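PDB 1CVR: gingipain R from Porphyromonas gingivalis, which cleaves peptide bonds after arginine residues as a cysteine proteinase with a caspase-like fold. Local coordinates for residues A198-I203 and K228-S233; L349-M354 and N421-I426. One frame throughout, in Å; residues are numbered along the deposited sequence.

Contact 1: A198-I203 and K228-S233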
loop_
_atom_site.group_PDB
_atom_site.type_symbol
_atom_site.label_atom_id
_atom_site.label_comp_id
_atom_site.label_asym_id
_atom_site.label_seq_id
_atom_site.Cartn_x
_atom_site.Cartn_y
_atom_site.Cartn_z
ATOM N N ALA A 198 -10.691 -8.075 -17.917
ATOM C CA ALA A 198 -9.920 -8.717 -16.848
ATOM C C ALA A 198 -10.264 -8.086 -15.495
ATOM O O ALA A 198 -10.563 -8.791 -14.531
ATOM C CB ALA A 198 -8.417 -8.601 -17.136
ATOM N N PHE A 199 -10.202 -6.759 -15.421
ATOM C CA PHE A 199 -10.570 -6.061 -14.198
ATOM C C PHE A 199 -12.011 -6.403 -13.790
ATOM O O PHE A 199 -12.281 -6.741 -12.641
ATOM C CB PHE A 199 -10.500 -4.543 -14.379
ATOM C CG PHE A 199 -9.161 -3.930 -14.052
ATOM C CD1 PHE A 199 -8.100 -3.978 -14.952
ATOM C CD2 PHE A 199 -8.977 -3.273 -12.836
ATOM C CE1 PHE A 199 -6.871 -3.370 -14.646
ATOM C CE2 PHE A 199 -7.759 -2.666 -12.523
ATOM C CZ PHE A 199 -6.710 -2.712 -13.424
ATOM N N ASN A 200 -12.942 -6.310 -14.733
ATOM C CA ASN A 200 -14.338 -6.566 -14.401
ATOM C C ASN A 200 -14.640 -8.000 -14.007
ATOM O O ASN A 200 -15.640 -8.262 -13.329
ATOM C CB ASN A 200 -15.248 -6.105 -15.543
ATOM C CG ASN A 200 -15.223 -4.603 -15.708
ATOM O OD1 ASN A 200 -14.777 -3.887 -14.805
ATOM N ND2 ASN A 200 -15.709 -4.110 -16.835
ATOM N N GLY A 201 -13.756 -8.911 -14.398
ATOM C CA GLY A 201 -13.940 -10.310 -14.062
ATOM C C GLY A 201 -13.498 -10.613 -12.641
ATOM O O GLY A 201 -13.967 -11.580 -12.046
ATOM N N GLY A 202 -12.587 -9.794 -12.104
ATOM C CA GLY A 202 -12.096 -10.000 -10.754
ATOM C C GLY A 202 -10.640 -10.437 -10.661
ATOM O O GLY A 202 -10.305 -11.569 -11.003
ATOM N N ILE A 203 -9.774 -9.540 -10.191
ATOM C CA ILE A 203 -8.350 -9.833 -10.030
ATOM C C ILE A 203 -7.831 -9.070 -8.818
ATOM O O ILE A 203 -8.357 -8.004 -8.486
ATOM C CB ILE A 203 -7.529 -9.429 -11.290
ATOM C CG1 ILE A 203 -7.893 -8.005 -11.706
ATOM C CG2 ILE A 203 -7.750 -10.462 -12.439
ATOM C CD1 ILE A 203 -7.087 -7.480 -12.878
ATOM N N LYS A 228 -13.486 4.819 -16.854
ATOM C CA LYS A 228 -14.918 4.935 -16.577
ATOM C C LYS A 228 -15.670 3.647 -16.916
ATOM O O LYS A 228 -16.798 3.458 -16.484
ATOM C CB LYS A 228 -15.548 6.100 -17.351
ATOM C CG LYS A 228 -15.564 5.908 -18.866
ATOM C CD LYS A 228 -16.314 7.036 -19.576
ATOM C CE LYS A 228 -15.596 8.373 -19.468
ATOM N NZ LYS A 228 -14.279 8.385 -20.177
ATOM N N GLN A 229 -15.052 2.757 -17.676
ATOM C CA GLN A 229 -15.721 1.514 -18.035
ATOM C C GLN A 229 -15.566 0.396 -17.003
ATOM O O GLN A 229 -16.175 -0.656 -17.136
ATOM C CB GLN A 229 -15.220 1.032 -19.403
ATOM C CG GLN A 229 -15.618 1.944 -20.574
ATOM C CD GLN A 229 -15.285 1.327 -21.925
ATOM O OE1 GLN A 229 -15.739 0.226 -22.241
ATOM N NE2 GLN A 229 -14.486 2.031 -22.724
ATOM N N LEU A 230 -14.753 0.624 -15.978
ATOM C CA LEU A 230 -14.526 -0.390 -14.946
ATOM C C LEU A 230 -15.692 -0.474 -13.971
ATOM O O LEU A 230 -16.235 0.543 -13.526
ATOM C CB LEU A 230 -13.233 -0.092 -14.154
ATOM C CG LEU A 230 -11.943 0.103 -14.966
ATOM C CD1 LEU A 230 -10.762 0.392 -14.013
ATOM C CD2 LEU A 230 -11.677 -1.129 -15.792
ATOM N N THR A 231 -16.064 -1.696 -13.622
ATOM C CA THR A 231 -17.153 -1.912 -12.689
ATOM C C THR A 231 -16.737 -2.918 -11.615
ATOM O O THR A 231 -17.578 -3.637 -11.063
ATOM C CB THR A 231 -18.392 -2.440 -13.430
ATOM O OG1 THR A 231 -18.075 -3.686 -14.048
ATOM C CG2 THR A 231 -18.815 -1.455 -14.514
ATOM N N ASN A 232 -15.442 -2.964 -11.312
ATOM C CA ASN A 232 -14.936 -3.893 -10.308
ATOM C C ASN A 232 -15.127 -3.295 -8.903
ATOM O O ASN A 232 -14.170 -3.041 -8.173
ATOM C CB ASN A 232 -13.457 -4.236 -10.610
ATOM C CG ASN A 232 -12.528 -3.038 -10.513
ATOM O OD1 ASN A 232 -12.843 -1.945 -11.000
ATOM N ND2 ASN A 232 -11.353 -3.247 -9.908
ATOM N N SER A 233 -16.393 -3.074 -8.548
ATOM C CA SER A 233 -16.786 -2.483 -7.271
ATOM C C SER A 233 -16.179 -3.184 -6.077
ATOM O O SER A 233 -16.551 -4.300 -5.775
ATOM C CB SER A 233 -18.308 -2.499 -7.144
ATOM O OG SER A 233 -18.885 -1.694 -8.156
HETATM O O HOH W 1 -17.891 -6.138 -12.594
#
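Asn200, in the last turn of helix 192-201, reaches over to the loop 228-233 and grips its backbone with both ends of its amide. The setting is the caspase-like catalytic domain: helix 192-201 leads into strand 205-209 of the six-stranded mixed sheet, and the loop follows that strand on the way to strand 238-242. OD1 of Asn200 accepts from Thr231 N at 2.8 Å in an almost straight bond (176° at the hydrogen), although the donor sits 40° above the carbonyl plane. On the other end of the amide, Asn200 ND2 gives a weak bond to Gln229 O, 3.5 Å long. With chi1 at -67°, CG lies beside the backbone N, which carries the amide to the loop; the strong bond and the weak one together probably restrain its rotation. A water adds a third link, donating to Asn200 O and accepting from Thr231 OG1.

Next to these polar bonds Leu230 and Asn232 pack on Phe199. Leu230 turns its CD2 branch to Phe199, 3.9 Å from CB, and meets the ring at a slant. Asn232 runs alongside Phe199 with its amide nearly perpendicular to the ring, ND2 lying at the ring edge in its plane. That amide is held from outside the two segments, ND2 by Gln235 O and OD1 by Gly271 N, while Pro237 packs on both Phe199 and Asn232. Asn232 is also the centre of an inverse gamma turn, and its buried backbone N has no hydrogen-bond partner in the model. The helix stops at Gly201; Gly202, the next residue, leaves helical geometry with positive phi. On the ring of Phe199, Ile203 CD1 rests 4.2 Å above the plane, offset toward the rim.

Contact 2: L349-M354 and N421-I426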
loop_
_atom_site.group_PDB
_atom_site.type_symbol
_atom_site.label_atom_id
_atom_site.label_comp_id
_atom_site.label_asym_id
_atom_site.label_seq_id
_atom_site.Cartn_x
_atom_site.Cartn_y
_atom_site.Cartn_z
ATOM N N LEU A 349 -4.679 -14.157 -1.335
ATOM C CA LEU A 349 -5.606 -15.253 -1.604
ATOM C C LEU A 349 -6.941 -15.025 -0.918
ATOM O O LEU A 349 -7.079 -14.102 -0.121
ATOM C CB LEU A 349 -4.995 -16.575 -1.111
ATOM C CG LEU A 349 -3.590 -16.921 -1.622
ATOM C CD1 LEU A 349 -3.024 -18.143 -0.870
ATOM C CD2 LEU A 349 -3.656 -17.172 -3.122
ATOM N N VAL A 350 -7.931 -15.853 -1.244
ATOM C CA VAL A 350 -9.243 -15.744 -0.611
ATOM C C VAL A 350 -8.928 -16.035 0.855
ATOM O O VAL A 350 -8.261 -17.016 1.168
ATOM C CB VAL A 350 -10.221 -16.792 -1.167
ATOM C CG1 VAL A 350 -11.566 -16.681 -0.446
ATOM C CG2 VAL A 350 -10.405 -16.582 -2.659
ATOM N N PRO A 351 -9.396 -15.182 1.772
ATOM C CA PRO A 351 -9.103 -15.400 3.191
ATOM C C PRO A 351 -9.825 -16.553 3.882
ATOM O O PRO A 351 -10.854 -17.038 3.409
ATOM C CB PRO A 351 -9.488 -14.059 3.806
ATOM C CG PRO A 351 -10.731 -13.737 3.020
ATOM C CD PRO A 351 -10.192 -13.952 1.605
ATOM N N THR A 352 -9.265 -16.983 5.006
ATOM C CA THR A 352 -9.905 -18.007 5.810
ATOM C C THR A 352 -10.311 -17.283 7.098
ATOM O O THR A 352 -9.909 -16.130 7.326
ATOM C CB THR A 352 -8.958 -19.155 6.121
ATOM O OG1 THR A 352 -7.759 -18.637 6.689
ATOM C CG2 THR A 352 -8.636 -19.935 4.839
ATOM N N GLU A 353 -11.126 -17.921 7.930
ATOM C CA GLU A 353 -11.543 -17.256 9.148
ATOM C C GLU A 353 -10.662 -17.649 10.318
ATOM O O GLU A 353 -9.928 -18.634 10.259
ATOM C CB GLU A 353 -13.016 -17.549 9.457
ATOM C CG GLU A 353 -13.955 -17.203 8.316
ATOM C CD GLU A 353 -15.403 -17.145 8.742
ATOM O OE1 GLU A 353 -15.797 -16.153 9.392
ATOM O OE2 GLU A 353 -16.152 -18.095 8.441
ATOM N N MET A 354 -10.717 -16.842 11.368
ATOM C CA MET A 354 -9.943 -17.085 12.576
ATOM C C MET A 354 -10.886 -17.418 13.722
ATOM O O MET A 354 -12.020 -16.941 13.767
ATOM C CB MET A 354 -9.142 -15.842 12.971
ATOM C CG MET A 354 -8.015 -15.483 12.052
ATOM S SD MET A 354 -7.169 -14.044 12.690
ATOM C CE MET A 354 -8.414 -12.788 12.517
ATOM N N ASN A 421 -4.204 -12.672 5.252
ATOM C CA ASN A 421 -5.147 -13.487 4.486
ATOM C C ASN A 421 -6.234 -14.067 5.400
ATOM O O ASN A 421 -6.687 -15.196 5.209
ATOM C CB ASN A 421 -4.415 -14.624 3.748
ATOM C CG ASN A 421 -3.837 -14.190 2.404
ATOM O OD1 ASN A 421 -3.003 -14.886 1.828
ATOM N ND2 ASN A 421 -4.306 -13.054 1.885
ATOM N N LYS A 422 -6.646 -13.274 6.382
ATOM C CA LYS A 422 -7.686 -13.676 7.319
ATOM C C LYS A 422 -8.836 -12.693 7.282
ATOM O O LYS A 422 -8.674 -11.535 6.873
ATOM C CB LYS A 422 -7.132 -13.724 8.746
ATOM C CG LYS A 422 -6.058 -14.773 8.965
ATOM C CD LYS A 422 -6.660 -16.155 8.816
ATOM C CE LYS A 422 -5.652 -17.248 9.098
ATOM N NZ LYS A 422 -6.337 -18.596 9.101
ATOM N N VAL A 423 -10.009 -13.156 7.707
ATOM C CA VAL A 423 -11.160 -12.284 7.761
ATOM C C VAL A 423 -11.045 -11.541 9.085
ATOM O O VAL A 423 -10.869 -12.154 10.142
ATOM C CB VAL A 423 -12.485 -13.065 7.721
ATOM C CG1 VAL A 423 -13.677 -12.087 7.904
ATOM C CG2 VAL A 423 -12.606 -13.794 6.389
ATOM N N THR A 424 -11.118 -10.217 9.022
ATOM C CA THR A 424 -11.010 -9.407 10.223
ATOM C C THR A 424 -12.155 -9.650 11.194
ATOM O O THR A 424 -13.320 -9.673 10.798
ATOM C CB THR A 424 -10.965 -7.914 9.880
ATOM O OG1 THR A 424 -9.777 -7.656 9.126
ATOM C CG2 THR A 424 -10.960 -7.060 11.173
ATOM N N VAL A 425 -11.797 -9.828 12.464
ATOM C CA VAL A 425 -12.756 -10.064 13.528
ATOM C C VAL A 425 -12.895 -8.810 14.382
ATOM O O VAL A 425 -11.897 -8.189 14.766
ATOM C CB VAL A 425 -12.305 -11.228 14.431
ATOM C CG1 VAL A 425 -13.302 -11.410 15.580
ATOM C CG2 VAL A 425 -12.199 -12.517 13.614
ATOM N N ILE A 426 -14.138 -8.430 14.653
ATOM C CA ILE A 426 -14.444 -7.257 15.472
ATOM C C ILE A 426 -15.501 -7.660 16.511
ATOM O O ILE A 426 -16.580 -8.117 16.151
ATOM C CB ILE A 426 -14.994 -6.092 14.601
ATOM C CG1 ILE A 426 -13.925 -5.620 13.615
ATOM C CG2 ILE A 426 -15.406 -4.919 15.477
ATOM C CD1 ILE A 426 -14.436 -4.542 12.658
HETATM O O HOH W 2 -5.544 -18.142 5.142
HETATM O O HOH W 3 -11.938 -14.513 10.978
#
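Thr352 and Lys422 form a single bridge of parallel type between 349-354 and 421-426, two lengths of chain that run roughly the same way. Thr352 uses both of its backbone groups: its N donates to Asn421 O at 3.1 Å, and its O accepts from Val423 N at 3.0 Å. The Thr352 oxygen also receives a CA-H...O contact from Lys422.

The Thr352 hydroxyl is a second polar centre. A chi1 of 53° sets OG1 between the backbone N and the carbonyl carbon, where Lys422 NZ donates to it at 2.8 Å. To get there the lysine bends at chi2 (-66°) and then runs out extended, its CD passing 3.6 Å from Met354 CG. A water lies 2.7 Å from Thr352 OG1 and donates to Asn421 O, giving that carbonyl two donors. Farther along, another water accepts from Met354 N and donates to Val423 O, so this pair is joined through solvent. The carbonyl of Lys422 is taken by Arg347 NH1, and Thr424 OG1 bonds to Glu132 O, which ties the second segment to the catalytic domain.

Apolar contacts fill in beside the bonds. Pro351 CG meets Val423 CG2 at 3.9 Å, and the bent end of Met354 brings CE to 4.0 Å from Val425 CG2; Met354 also touches Val417 of the adjacent strand 412-418. Taken together this is a single parallel bridge in the C-terminal immunoglobulin-like domain, where the loop after strand 336-339 lies beside the lead-in to strand 425-431, a strand of that domain's five-stranded mixed sheet.

Contact 1 belongs to the catalytic domain and contact 2 to the immunoglobulin-like domain that follows, so the two come in series along the chain. Their centres are 23 Å apart and their nearest atoms about 10 Å, with no touch between them. Contact 1 is partly buried and held mainly by one side-chain amide; contact 2 is a surface contact, in which the loop 349-354 is held to the residues leading into strand 425-431 by backbone bonds, a lysine and two waters. Neither contact adjoins a bound zinc ion: the side chain of Asn232 is about 14 Å from one, and that of Val423 about 12 Å from one.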